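Local coordinates for lipase-esterase related protein (Clostridium acetobutylicum, PDB 3E0X) that probably acts as a hydrolase of the alpha/beta-hydrolase fold and holds an ortho-xylene molecule in a pocket in this crystal, at residues 30-33 / 34-37; 64-67 / 68-71; 126-129 / 130-134; 165-168 / 169-173; 201-204 / 205-208. All coordinates share one frame; numbering follows the deposited sequence. Where two conformers were deposited one is given.

How the interactions relate
All five contacts are local, each made within one short run of chain, and they follow one another in series. Interactions 3 and 4 lie closest, their centres about 11 Å apart: L172 CD1 of helix 165-177 packs 3.6 Å from I132 CD1 of helix 126-133. Interaction 4 also reaches interaction 2, where Y66 OH lies 2.6 Å from D171 OD1, a probable hydrogen bond between helices 63-76 and 165-177. The ortho-xylene touches M168 of interaction 4 and L201 of interaction 5, whereas the side chains of F128 and F32 stay about 7 and 9 Å from it. Interaction 1 touches none of the others; its nearest atoms are about 9 Å from interaction 4.

Interaction 1: residues 30-33 / 34-37; sequences KIFG and ELEK
The side chains of F32 and L35 run alongside each other, with CD1 of the phenyl ring 3.9 Å from CD2 of the leucine. They leave the backbone differently, CG of F32 anti to its own carbonyl carbon (chi1 -71°) and CG of L35 anti to its backbone N, and together these settings bring ring and methyl into contact. The backbone of the turn is closed by a bond from E36 N to F32 O of 2.9 Å, and a water bridges I31 O and L35 N. E36 takes the crowded rotamer, with CG between its backbone N and carbonyl carbon (chi1 72°), which lays CG 3.5 Å from G33 O. K37 runs out extended past the same G33 O, its CG 3.4 Å away, and its NZ forms a salt bridge to E34 OE2 at 3.0 Å on the syn side of the carboxylate. That oxygen has a second partner in Y157 OH. F32 also meets F21 edge-to-face, and L35 leans on V237 and A238 of helix 234-242. The arrangement is a turn with helical backbone angles but without a regular helix's bonds, in the connection between strands 18-22 and 43-47 of an alpha/beta-hydrolase fold.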
loop_
_atom_site.group_PDB
_atom_site.type_symbol
_atom_site.label_atom_id
_atom_site.label_comp_id
_atom_site.label_asym_id
_atom_site.label_seq_id
_atom_site.Cartn_x
_atom_site.Cartn_y
_atom_site.Cartn_z
ATOM N N LYS A 30 7.003 -7.024 -5.219
ATOM C CA LYS A 30 8.309 -7.409 -4.678
ATOM C C LYS A 30 8.666 -6.663 -3.388
ATOM O O LYS A 30 9.492 -7.126 -2.588
ATOM C CB LYS A 30 9.408 -7.188 -5.732
ATOM C CG LYS A 30 9.246 -8.035 -7.013
ATOM C CD LYS A 30 10.267 -7.668 -8.123
ATOM C CE LYS A 30 10.183 -6.193 -8.565
ATOM N NZ LYS A 30 11.274 -5.691 -9.489
ATOM N N ILE A 31 8.044 -5.497 -3.182
ATOM C CA ILE A 31 8.365 -4.658 -2.035
ATOM C C ILE A 31 7.959 -5.318 -0.717
ATOM O O ILE A 31 8.465 -4.948 0.353
ATOM C CB ILE A 31 7.714 -3.240 -2.174
ATOM C CG1 ILE A 31 8.448 -2.206 -1.289
ATOM C CG2 ILE A 31 6.176 -3.277 -1.878
ATOM C CD1 ILE A 31 9.889 -1.935 -1.684
ATOM N N PHE A 32 7.040 -6.293 -0.810
ATOM C CA PHE A 32 6.555 -7.036 0.367
ATOM C C PHE A 32 7.395 -8.265 0.717
ATOM O O PHE A 32 7.002 -9.048 1.561
ATOM C CB PHE A 32 5.092 -7.431 0.132
ATOM C CG PHE A 32 4.126 -6.272 0.173
ATOM C CD1 PHE A 32 3.902 -5.594 1.366
ATOM C CD2 PHE A 32 3.436 -5.883 -0.972
ATOM C CE1 PHE A 32 2.976 -4.535 1.423
ATOM C CE2 PHE A 32 2.504 -4.849 -0.919
ATOM C CZ PHE A 32 2.295 -4.157 0.286
ATOM N N GLY A 33 8.567 -8.406 0.091
ATOM C CA GLY A 33 9.364 -9.611 0.219
ATOM C C GLY A 33 9.783 -9.956 1.633
ATOM O O GLY A 33 9.917 -11.131 1.976
ATOM N N GLU A 34 10.046 -8.941 2.452
ATOM C CA GLU A 34 10.361 -9.220 3.853
ATOM C C GLU A 34 9.120 -9.448 4.682
ATOM O O GLU A 34 9.080 -10.353 5.489
ATOM C CB GLU A 34 11.196 -8.104 4.472
ATOM C CG GLU A 34 12.590 -8.019 3.932
ATOM C CD GLU A 34 13.369 -9.350 4.003
ATOM O OE1 GLU A 34 13.598 -9.851 5.115
ATOM O OE2 GLU A 34 13.761 -9.860 2.932
ATOM N N LEU A 35 8.082 -8.635 4.456
ATOM C CA LEU A 35 6.888 -8.695 5.276
ATOM C C LEU A 35 6.213 -10.049 5.123
ATOM O O LEU A 35 5.729 -10.634 6.097
ATOM C CB LEU A 35 5.944 -7.561 4.891
ATOM C CG LEU A 35 4.709 -7.411 5.767
ATOM C CD1 LEU A 35 5.118 -7.098 7.190
ATOM C CD2 LEU A 35 3.770 -6.362 5.229
ATOM N N GLU A 36 6.215 -10.575 3.898
ATOM C CA GLU A 36 5.570 -11.866 3.674
ATOM C C GLU A 36 6.243 -13.003 4.471
ATOM O O GLU A 36 5.603 -14.003 4.802
ATOM C CB GLU A 36 5.472 -12.191 2.177
ATOM C CG GLU A 36 6.777 -12.538 1.521
ATOM C CD GLU A 36 6.617 -12.730 0.038
ATOM O OE1 GLU A 36 6.267 -11.753 -0.656
ATOM O OE2 GLU A 36 6.819 -13.856 -0.435
ATOM N N LYS A 37 7.513 -12.839 4.841
ATOM C CA LYS A 37 8.195 -13.888 5.610
ATOM C C LYS A 37 7.597 -14.137 7.009
ATOM O O LYS A 37 7.806 -15.213 7.598
ATOM C CB LYS A 37 9.701 -13.587 5.727
ATOM C CG LYS A 37 10.423 -13.500 4.400
ATOM C CD LYS A 37 11.877 -13.102 4.647
ATOM C CE LYS A 37 12.691 -13.161 3.373
ATOM N NZ LYS A 37 14.081 -12.731 3.646
HETATM O O HOH W 1 8.767 -6.164 2.869
#

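Interaction 2: residues 64-67 / 68-71; sequences YGYI and DNVA
D68 and N69 share one first torsion, CG anti to the carbonyl carbon (chi1 -70° and -65°), which lays both side chains back beside the carbonyls of Y64 and G65. For D68 this puts CG 3.4 Å from Y64 O, and a water closes the gap by donating to both Y64 O and D68 OD1, the latter at 2.6 Å. Y64 O thus receives two bonds, from that water and from D68 N. The amide carbon CG of N69 comes within 3.3 Å of G65 O. Its ND2 lies 4.5 Å from CD1 of the Y66 ring, a loose approach. V70 turns CG2 back against Y66 O at 3.3 Å, while its backbone N gives that same oxygen a bond of 2.9 Å. The i to i+4 ladder continues with A71 N to I67 O. D68 OD1 also forms a salt bridge with K104, so the carboxylate is held by a lysine as well as by the water. Within helix 63-76, Y66 and V70 form the face that packs on helix 93-102, Y66 against M93 and I97 and V70 against I97 and V101, while Y66 OH bonds to D171 of helix 165-177.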
loop_
_atom_site.group_PDB
_atom_site.type_symbol
_atom_site.label_atom_id
_atom_site.label_comp_id
_atom_site.label_asym_id
_atom_site.label_seq_id
_atom_site.Cartn_x
_atom_site.Cartn_y
_atom_site.Cartn_z
ATOM N N TYR A 64 -8.416 6.465 -7.952
ATOM C CA TYR A 64 -9.695 5.869 -8.340
ATOM C C TYR A 64 -9.572 4.769 -9.383
ATOM O O TYR A 64 -10.266 3.758 -9.314
ATOM C CB TYR A 64 -10.654 6.950 -8.839
ATOM C CG TYR A 64 -10.974 7.928 -7.736
ATOM C CD1 TYR A 64 -11.834 7.559 -6.691
ATOM C CD2 TYR A 64 -10.421 9.211 -7.713
ATOM C CE1 TYR A 64 -12.142 8.427 -5.669
ATOM C CE2 TYR A 64 -10.721 10.110 -6.680
ATOM C CZ TYR A 64 -11.570 9.710 -5.644
ATOM O OH TYR A 64 -11.877 10.578 -4.622
ATOM N N GLY A 65 -8.695 4.946 -10.361
ATOM C CA GLY A 65 -8.444 3.896 -11.349
ATOM C C GLY A 65 -7.931 2.634 -10.687
ATOM O O GLY A 65 -8.437 1.533 -10.981
ATOM N N TYR A 66 -6.916 2.781 -9.818
ATOM C CA TYR A 66 -6.381 1.636 -9.074
ATOM C C TYR A 66 -7.442 0.980 -8.192
ATOM O O TYR A 66 -7.531 -0.261 -8.141
ATOM C CB TYR A 66 -5.153 2.040 -8.249
ATOM C CG TYR A 66 -3.935 2.404 -9.060
ATOM C CD1 TYR A 66 -3.258 1.441 -9.810
ATOM C CD2 TYR A 66 -3.439 3.694 -9.031
ATOM C CE1 TYR A 66 -2.113 1.769 -10.535
ATOM C CE2 TYR A 66 -2.278 4.041 -9.753
ATOM C CZ TYR A 66 -1.632 3.072 -10.502
ATOM O OH TYR A 66 -0.492 3.409 -11.201
ATOM N N ILE A 67 -8.276 1.790 -7.531
ATOM C CA ILE A 67 -9.362 1.263 -6.686
ATOM C C ILE A 67 -10.301 0.372 -7.508
ATOM O O ILE A 67 -10.586 -0.759 -7.101
ATOM C CB ILE A 67 -10.146 2.425 -5.997
ATOM C CG1 ILE A 67 -9.279 3.151 -4.946
ATOM C CG2 ILE A 67 -11.463 1.936 -5.422
ATOM C CD1 ILE A 67 -9.822 4.530 -4.550
ATOM N N ASP A 68 -10.706 0.856 -8.684
ATOM C CA ASP A 68 -11.571 0.064 -9.560
ATOM C C ASP A 68 -10.886 -1.230 -10.009
ATOM O O ASP A 68 -11.510 -2.294 -10.054
ATOM C CB ASP A 68 -12.008 0.895 -10.763
ATOM C CG ASP A 68 -12.989 1.997 -10.388
ATOM O OD1 ASP A 68 -13.498 1.985 -9.250
ATOM O OD2 ASP A 68 -13.242 2.885 -11.248
ATOM N N ASN A 69 -9.594 -1.158 -10.318
ATOM C CA ASN A 69 -8.877 -2.362 -10.727
ATOM C C ASN A 69 -8.827 -3.393 -9.603
ATOM O O ASN A 69 -8.973 -4.603 -9.849
ATOM C CB ASN A 69 -7.436 -2.061 -11.146
ATOM C CG ASN A 69 -7.309 -1.188 -12.397
ATOM O OD1 ASN A 69 -8.227 -1.022 -13.222
ATOM N ND2 ASN A 69 -6.123 -0.652 -12.542
ATOM N N VAL A 70 -8.535 -2.925 -8.392
ATOM C CA VAL A 70 -8.395 -3.835 -7.251
ATOM C C VAL A 70 -9.747 -4.421 -6.867
ATOM O O VAL A 70 -9.840 -5.614 -6.558
ATOM C CB VAL A 70 -7.671 -3.170 -6.057
ATOM C CG1 VAL A 70 -7.686 -4.090 -4.858
ATOM C CG2 VAL A 70 -6.228 -2.847 -6.463
ATOM N N ALA A 71 -10.805 -3.610 -6.915
ATOM C CA ALA A 71 -12.142 -4.136 -6.643
ATOM C C ALA A 71 -12.536 -5.205 -7.681
ATOM O O ALA A 71 -13.088 -6.250 -7.318
ATOM C CB ALA A 71 -13.194 -3.005 -6.567
HETATM O O HOH W 2 -13.006 4.259 -8.079
#

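Interaction 3: residues 126-129 / 130-134; sequences KDFM and EKIYH
M129 meets I132, and in the conformer described Y133, through apolar contacts on helix 126-133. The selenomethionine is bent at chi2 and chi3 (-57° and -58°), which brings its end round to the following turn, so that CE lies 4.0 Å from I132 CG2 and, in that same conformer, 4.3 Å from Y133 CZ. Its selenium passes 4.1 Å from CG1 of I132. That same CG1 is placed over one face of the F128 ring, and CD1 of I132 approaches CZ of F128 at 4.4 Å, so the isoleucine touches both the aromatic ring and the selenomethionine.

Among the polar contacts, four regular i to i+4 backbone bonds join the segments, from E130 N to K126 O through to Y133 N to M129 O. At the helix end, H134 is the first residue to leave helical geometry, and its imidazole adds to weak backbone bonds from H134 N to E130 O and K131 O: ND1 donates to E130 O at 2.9 Å, the oxygen lying nearly in the ring plane. K131 NZ forms a salt bridge with D138; in the conformer described, Y133 OH is hydrogen-bonded to K176 NZ.

The apolar side of the helix faces helix 165-177: F128 and I132 rest on L172, I132 also meets I173, and M129 packs on K176.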
loop_
_atom_site.group_PDB
_atom_site.type_symbol
_atom_site.label_atom_id
_atom_site.label_comp_id
_atom_site.label_asym_id
_atom_site.label_seq_id
_atom_site.Cartn_x
_atom_site.Cartn_y
_atom_site.Cartn_z
ATOM N N LYS A 126 7.063 20.495 -1.429
ATOM C CA LYS A 126 6.709 21.307 -2.567
ATOM C C LYS A 126 7.782 21.295 -3.636
ATOM O O LYS A 126 7.457 21.201 -4.811
ATOM C CB LYS A 126 6.403 22.762 -2.164
ATOM C CG LYS A 126 5.284 22.933 -1.119
ATOM C CD LYS A 126 4.011 22.151 -1.440
ATOM C CE LYS A 126 3.076 22.180 -0.213
ATOM N NZ LYS A 126 1.750 21.507 -0.404
ATOM N N ASP A 127 9.048 21.404 -3.240
ATOM C CA ASP A 127 10.131 21.392 -4.227
ATOM C C ASP A 127 10.185 20.030 -4.962
ATOM O O ASP A 127 10.375 19.954 -6.178
ATOM C CB ASP A 127 11.479 21.678 -3.539
ATOM C CG ASP A 127 11.677 23.146 -3.180
ATOM O OD1 ASP A 127 10.862 24.020 -3.561
ATOM O OD2 ASP A 127 12.688 23.407 -2.504
ATOM N N PHE A 128 10.050 18.950 -4.197
ATOM C CA PHE A 128 10.020 17.601 -4.759
ATOM C C PHE A 128 8.892 17.446 -5.781
ATOM O O PHE A 128 9.107 16.925 -6.880
ATOM C CB PHE A 128 9.869 16.596 -3.628
ATOM C CG PHE A 128 9.813 15.161 -4.066
ATOM C CD1 PHE A 128 10.900 14.560 -4.681
ATOM C CD2 PHE A 128 8.688 14.393 -3.791
ATOM C CE1 PHE A 128 10.875 13.248 -5.042
ATOM C CE2 PHE A 128 8.639 13.042 -4.168
ATOM C CZ PHE A 128 9.746 12.461 -4.788
HETATM N N MSE A 129 7.688 17.865 -5.408
HETATM C CA MSE A 129 6.557 17.735 -6.309
HETATM C C MSE A 129 6.660 18.652 -7.513
HETATM O O MSE A 129 6.199 18.298 -8.590
HETATM C CB MSE A 129 5.231 17.922 -5.580
HETATM C CG MSE A 129 4.957 16.812 -4.553
HETATM SE SE MSE A 129 4.983 15.027 -5.382
HETATM C CE MSE A 129 3.574 15.316 -6.708
ATOM N N GLU A 130 7.257 19.834 -7.359
ATOM C CA GLU A 130 7.517 20.707 -8.515
ATOM C C GLU A 130 8.371 19.969 -9.538
ATOM O O GLU A 130 8.106 20.008 -10.736
ATOM C CB GLU A 130 8.218 22.005 -8.086
ATOM C CG GLU A 130 8.565 22.945 -9.242
ATOM C CD GLU A 130 7.390 23.819 -9.687
ATOM O OE1 GLU A 130 6.478 24.067 -8.863
ATOM O OE2 GLU A 130 7.388 24.276 -10.852
ATOM N N LYS A 131 9.420 19.315 -9.049
ATOM C CA LYS A 131 10.264 18.512 -9.943
ATOM C C LYS A 131 9.448 17.432 -10.641
ATOM O O LYS A 131 9.597 17.233 -11.848
ATOM C CB LYS A 131 11.464 17.899 -9.210
ATOM C CG LYS A 131 12.442 18.965 -8.700
ATOM C CD LYS A 131 13.421 18.403 -7.680
ATOM C CE LYS A 131 14.197 19.510 -6.945
ATOM N NZ LYS A 131 15.083 18.956 -5.897
ATOM N N ILE A 132 8.589 16.736 -9.890
ATOM C CA ILE A 132 7.758 15.671 -10.443
ATOM C C ILE A 132 6.880 16.237 -11.571
ATOM O O ILE A 132 6.738 15.615 -12.638
ATOM C CB ILE A 132 6.868 15.028 -9.326
ATOM C CG1 ILE A 132 7.706 14.199 -8.326
ATOM C CG2 ILE A 132 5.717 14.141 -9.914
ATOM C CD1 ILE A 132 8.453 13.032 -8.934
ATOM N N TYR A 133 6.266 17.398 -11.325
ATOM C CA TYR A 133 5.454 18.049 -12.363
ATOM C C TYR A 133 6.255 18.417 -13.596
ATOM O O TYR A 133 5.678 18.560 -14.694
ATOM C CB TYR A 133 4.730 19.295 -11.848
ATOM C CG TYR A 133 3.663 18.970 -10.852
ATOM C CD1 TYR A 133 2.767 17.920 -11.080
ATOM C CD2 TYR A 133 3.540 19.712 -9.678
ATOM C CE1 TYR A 133 1.795 17.616 -10.182
ATOM C CE2 TYR A 133 2.567 19.400 -8.755
ATOM C CZ TYR A 133 1.686 18.349 -9.030
ATOM O OH TYR A 133 0.696 18.006 -8.155
ATOM N N HIS A 134 7.575 18.548 -13.424
ATOM C CA HIS A 134 8.481 18.824 -14.557
ATOM C C HIS A 134 9.171 17.555 -15.078
ATOM O O HIS A 134 10.152 17.620 -15.822
ATOM C CB HIS A 134 9.473 19.932 -14.206
ATOM C CG HIS A 134 8.829 21.275 -14.132
ATOM N ND1 HIS A 134 8.071 21.683 -13.054
ATOM C CD2 HIS A 134 8.811 22.306 -15.015
ATOM C CE1 HIS A 134 7.599 22.897 -13.287
ATOM N NE2 HIS A 134 8.039 23.301 -14.462
#

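Interaction 4: residues 165-168 / 169-173; sequences PDIM and INDLI
Four i to i+4 backbone bonds of 2.9 to 3.1 Å link I169 N to P165 O, N170 N to D166 O, D171 N to I167 O and L172 N to M168 O. They belong to helix 165-177 of an alpha/beta-hydrolase fold, in the chain between strands 109-115 and 191-196, and M168 on this helix touches the bound ortho-xylene.

M168, a selenomethionine, and L172 meet obliquely one turn apart. The former carries CG anti to its backbone N (chi1 -179°) and then bends at its next two torsions, which puts CG 3.8 Å from L172 CD1 and the selenium 4.1 Å from the same methyl. One residue after the selenomethionine, I169 packs on I132 of helix 126-133. On another side, I167 and D171 run alongside each other, with CG2 of the isoleucine 3.8 Å from OD2 of the aspartate.

The D171 carboxylate is buried and well supplied with donors. Its OD2 is hydrogen-bonded to H52 NE2 and to G26 N, while OD1 has a further partner besides N170. N170 carries its amide to P60 O through ND2, and that same nitrogen donates to D171 OD1 at 3.0 Å, on the anti side of the carboxylate and 29° out of its plane, while the oxygen lies 2° from the N170 amide plane.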
loop_
_atom_site.group_PDB
_atom_site.type_symbol
_atom_site.label_atom_id
_atom_site.label_comp_id
_atom_site.label_asym_id
_atom_site.label_seq_id
_atom_site.Cartn_x
_atom_site.Cartn_y
_atom_site.Cartn_z
ATOM N N PRO A 165 11.246 5.768 -14.818
ATOM C CA PRO A 165 10.802 6.791 -13.886
ATOM C C PRO A 165 9.416 7.357 -14.169
ATOM O O PRO A 165 8.857 7.994 -13.291
ATOM C CB PRO A 165 11.851 7.910 -14.032
ATOM C CG PRO A 165 12.493 7.677 -15.311
ATOM C CD PRO A 165 12.465 6.199 -15.551
ATOM N N ASP A 166 8.854 7.096 -15.355
ATOM C CA ASP A 166 7.506 7.607 -15.649
ATOM C C ASP A 166 6.472 6.970 -14.744
ATOM O O ASP A 166 5.420 7.569 -14.500
ATOM C CB ASP A 166 7.121 7.438 -17.124
ATOM C CG ASP A 166 7.782 8.491 -18.009
ATOM O OD1 ASP A 166 8.039 9.612 -17.525
ATOM O OD2 ASP A 166 8.057 8.175 -19.185
ATOM N N ILE A 167 6.753 5.771 -14.253
ATOM C CA ILE A 167 5.790 5.119 -13.372
ATOM C C ILE A 167 5.735 5.814 -12.000
ATOM O O ILE A 167 4.642 6.149 -11.503
ATOM C CB ILE A 167 6.067 3.615 -13.226
ATOM C CG1 ILE A 167 5.964 2.940 -14.606
ATOM C CG2 ILE A 167 5.095 2.965 -12.193
ATOM C CD1 ILE A 167 6.376 1.509 -14.594
HETATM N N MSE A 168 6.892 6.028 -11.370
HETATM C CA MSE A 168 6.925 6.784 -10.097
HETATM C C MSE A 168 6.283 8.184 -10.257
HETATM O O MSE A 168 5.536 8.667 -9.387
HETATM C CB MSE A 168 8.365 6.882 -9.588
HETATM C CG MSE A 168 8.471 7.630 -8.277
HETATM SE SE MSE A 168 7.653 6.655 -6.777
HETATM C CE MSE A 168 9.190 5.500 -6.399
ATOM N N ILE A 169 6.587 8.852 -11.362
ATOM C CA ILE A 169 6.012 10.170 -11.595
ATOM C C ILE A 169 4.466 10.102 -11.670
ATOM O O ILE A 169 3.758 10.864 -11.000
ATOM C CB ILE A 169 6.647 10.823 -12.860
ATOM C CG1 ILE A 169 8.117 11.164 -12.575
ATOM C CG2 ILE A 169 5.876 12.073 -13.291
ATOM C CD1 ILE A 169 8.918 11.513 -13.804
ATOM N N ASN A 170 3.947 9.148 -12.443
ATOM C CA ASN A 170 2.504 8.931 -12.542
ATOM C C ASN A 170 1.891 8.724 -11.172
ATOM O O ASN A 170 0.862 9.314 -10.833
ATOM C CB ASN A 170 2.263 7.689 -13.373
ATOM C CG ASN A 170 0.775 7.344 -13.511
ATOM O OD1 ASN A 170 0.090 7.856 -14.388
ATOM N ND2 ASN A 170 0.281 6.473 -12.627
ATOM N N ASP A 171 2.521 7.857 -10.393
ATOM C CA ASP A 171 1.956 7.468 -9.111
ATOM C C ASP A 171 2.014 8.604 -8.090
ATOM O O ASP A 171 1.071 8.773 -7.309
ATOM C CB ASP A 171 2.658 6.224 -8.583
ATOM C CG ASP A 171 2.329 4.969 -9.384
ATOM O OD1 ASP A 171 1.378 4.994 -10.204
ATOM O OD2 ASP A 171 3.015 3.938 -9.161
ATOM N N LEU A 172 3.101 9.391 -8.075
ATOM C CA LEU A 172 3.177 10.521 -7.129
ATOM C C LEU A 172 2.171 11.613 -7.476
ATOM O O LEU A 172 1.602 12.239 -6.578
ATOM C CB LEU A 172 4.595 11.095 -7.055
ATOM C CG LEU A 172 5.608 10.195 -6.347
ATOM C CD1 LEU A 172 7.036 10.688 -6.556
ATOM C CD2 LEU A 172 5.287 10.015 -4.864
ATOM N N ILE A 173 1.922 11.816 -8.772
ATOM C CA ILE A 173 0.867 12.742 -9.191
ATOM C C ILE A 173 -0.501 12.210 -8.729
ATOM O O ILE A 173 -1.321 12.982 -8.196
ATOM C CB ILE A 173 0.906 13.002 -10.735
ATOM C CG1 ILE A 173 2.189 13.783 -11.074
ATOM C CG2 ILE A 173 -0.365 13.703 -11.196
ATOM C CD1 ILE A 173 2.509 13.921 -12.574
#

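Interaction 5: residues 201-204 / 205-208; sequences LTLV and EYSE
V204 O accepts two backbone bonds from the first turn of helix 204-213, one from E208 N at 3.0 Å and a weak one from S207 N. L203 O is held in turn by Y206 N, which sits above the carbonyl plane rather than on a lone pair, and by a water near S207 OG as well, which has more acceptors around it than protons to give. A second water links L201 O to Y206 OH at 2.7 Å from each, and Y206 OH also takes a hydrogen bond from K123 N.

Alongside these bonds L203 covers the tyrosine ring. Its CB stands 4.1 Å from the ring centroid, 9° off the normal, a CH-pi contact over one face, and CD1 reaches CZ at 4.0 Å. With CG of E205 set between its backbone N and carbonyl carbon (chi1 66°), the glutamate runs alongside L203, OE2 lying 3.6 Å from the leucine CD1, while OE1 forms a salt bridge with K123. V204 and S207 touch strands 191-196 and 217-222. The arrangement is a loop entering a helix after strand 191-196 of the alpha/beta-hydrolase fold, and its L201 lines the ortho-xylene pocket beside H227.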
loop_
_atom_site.group_PDB
_atom_site.type_symbol
_atom_site.label_atom_id
_atom_site.label_comp_id
_atom_site.label_asym_id
_atom_site.label_seq_id
_atom_site.Cartn_x
_atom_site.Cartn_y
_atom_site.Cartn_z
ATOM N N LEU A 201 7.599 11.404 4.017
ATOM C CA LEU A 201 6.753 11.271 2.842
ATOM C C LEU A 201 5.312 11.042 3.236
ATOM O O LEU A 201 4.500 11.956 3.091
ATOM C CB LEU A 201 7.282 10.154 1.936
ATOM C CG LEU A 201 6.645 10.011 0.554
ATOM C CD1 LEU A 201 6.993 11.216 -0.342
ATOM C CD2 LEU A 201 7.118 8.707 -0.090
ATOM N N THR A 202 4.984 9.853 3.763
ATOM C CA THR A 202 3.622 9.612 4.273
ATOM C C THR A 202 3.649 9.925 5.781
ATOM O O THR A 202 3.867 9.059 6.625
ATOM C CB THR A 202 3.157 8.197 3.947
ATOM O OG1 THR A 202 4.066 7.245 4.499
ATOM C CG2 THR A 202 3.121 8.012 2.416
ATOM N N LEU A 203 3.496 11.215 6.081
ATOM C CA LEU A 203 3.597 11.749 7.430
ATOM C C LEU A 203 2.703 11.051 8.421
ATOM O O LEU A 203 1.616 10.588 8.081
ATOM C CB LEU A 203 3.218 13.239 7.445
ATOM C CG LEU A 203 3.986 14.205 6.554
ATOM C CD1 LEU A 203 3.292 15.570 6.606
ATOM C CD2 LEU A 203 5.443 14.278 7.020
ATOM N N VAL A 204 3.151 10.994 9.666
ATOM C CA VAL A 204 2.350 10.348 10.694
ATOM C C VAL A 204 0.967 11.042 10.787
ATOM O O VAL A 204 -0.064 10.398 11.055
ATOM C CB VAL A 204 3.112 10.258 12.031
ATOM C CG1 VAL A 204 3.538 11.624 12.517
ATOM C CG2 VAL A 204 2.286 9.525 13.066
ATOM N N GLU A 205 0.922 12.347 10.554
ATOM C CA GLU A 205 -0.375 13.044 10.636
ATOM C C GLU A 205 -1.432 12.498 9.678
ATOM O O GLU A 205 -2.632 12.528 9.982
ATOM C CB GLU A 205 -0.235 14.550 10.500
ATOM C CG GLU A 205 0.235 15.020 9.152
ATOM C CD GLU A 205 0.691 16.472 9.210
ATOM O OE1 GLU A 205 -0.103 17.349 8.798
ATOM O OE2 GLU A 205 1.816 16.731 9.730
ATOM N N TYR A 206 -0.994 11.941 8.549
ATOM C CA TYR A 206 -1.954 11.347 7.613
ATOM C C TYR A 206 -2.608 10.112 8.236
ATOM O O TYR A 206 -3.793 9.851 8.026
ATOM C CB TYR A 206 -1.279 10.952 6.309
ATOM C CG TYR A 206 -0.589 12.058 5.546
ATOM C CD1 TYR A 206 -0.973 13.414 5.658
ATOM C CD2 TYR A 206 0.423 11.731 4.660
ATOM C CE1 TYR A 206 -0.323 14.397 4.916
ATOM C CE2 TYR A 206 1.069 12.697 3.917
ATOM C CZ TYR A 206 0.695 14.031 4.050
ATOM O OH TYR A 206 1.323 15.006 3.296
ATOM N N SER A 207 -1.836 9.332 8.976
ATOM C CA SER A 207 -2.347 8.144 9.656
ATOM C C SER A 207 -3.226 8.523 10.847
ATOM O O SER A 207 -4.208 7.821 11.163
ATOM C CB SER A 207 -1.190 7.242 10.061
ATOM O OG SER A 207 -0.718 6.496 8.934
ATOM N N GLU A 208 -2.889 9.639 11.494
ATOM C CA GLU A 208 -3.741 10.138 12.591
ATOM C C GLU A 208 -5.134 10.535 12.066
ATOM O O GLU A 208 -6.144 10.366 12.756
ATOM C CB GLU A 208 -3.072 11.308 13.326
ATOM C CG GLU A 208 -1.856 10.888 14.145
ATOM C CD GLU A 208 -2.173 10.365 15.555
ATOM O OE1 GLU A 208 -3.359 10.088 15.857
ATOM O OE2 GLU A 208 -1.226 10.219 16.373
HETATM O O HOH W 3 3.976 14.594 2.867
HETATM O O HOH W 4 0.857 7.899 7.312
#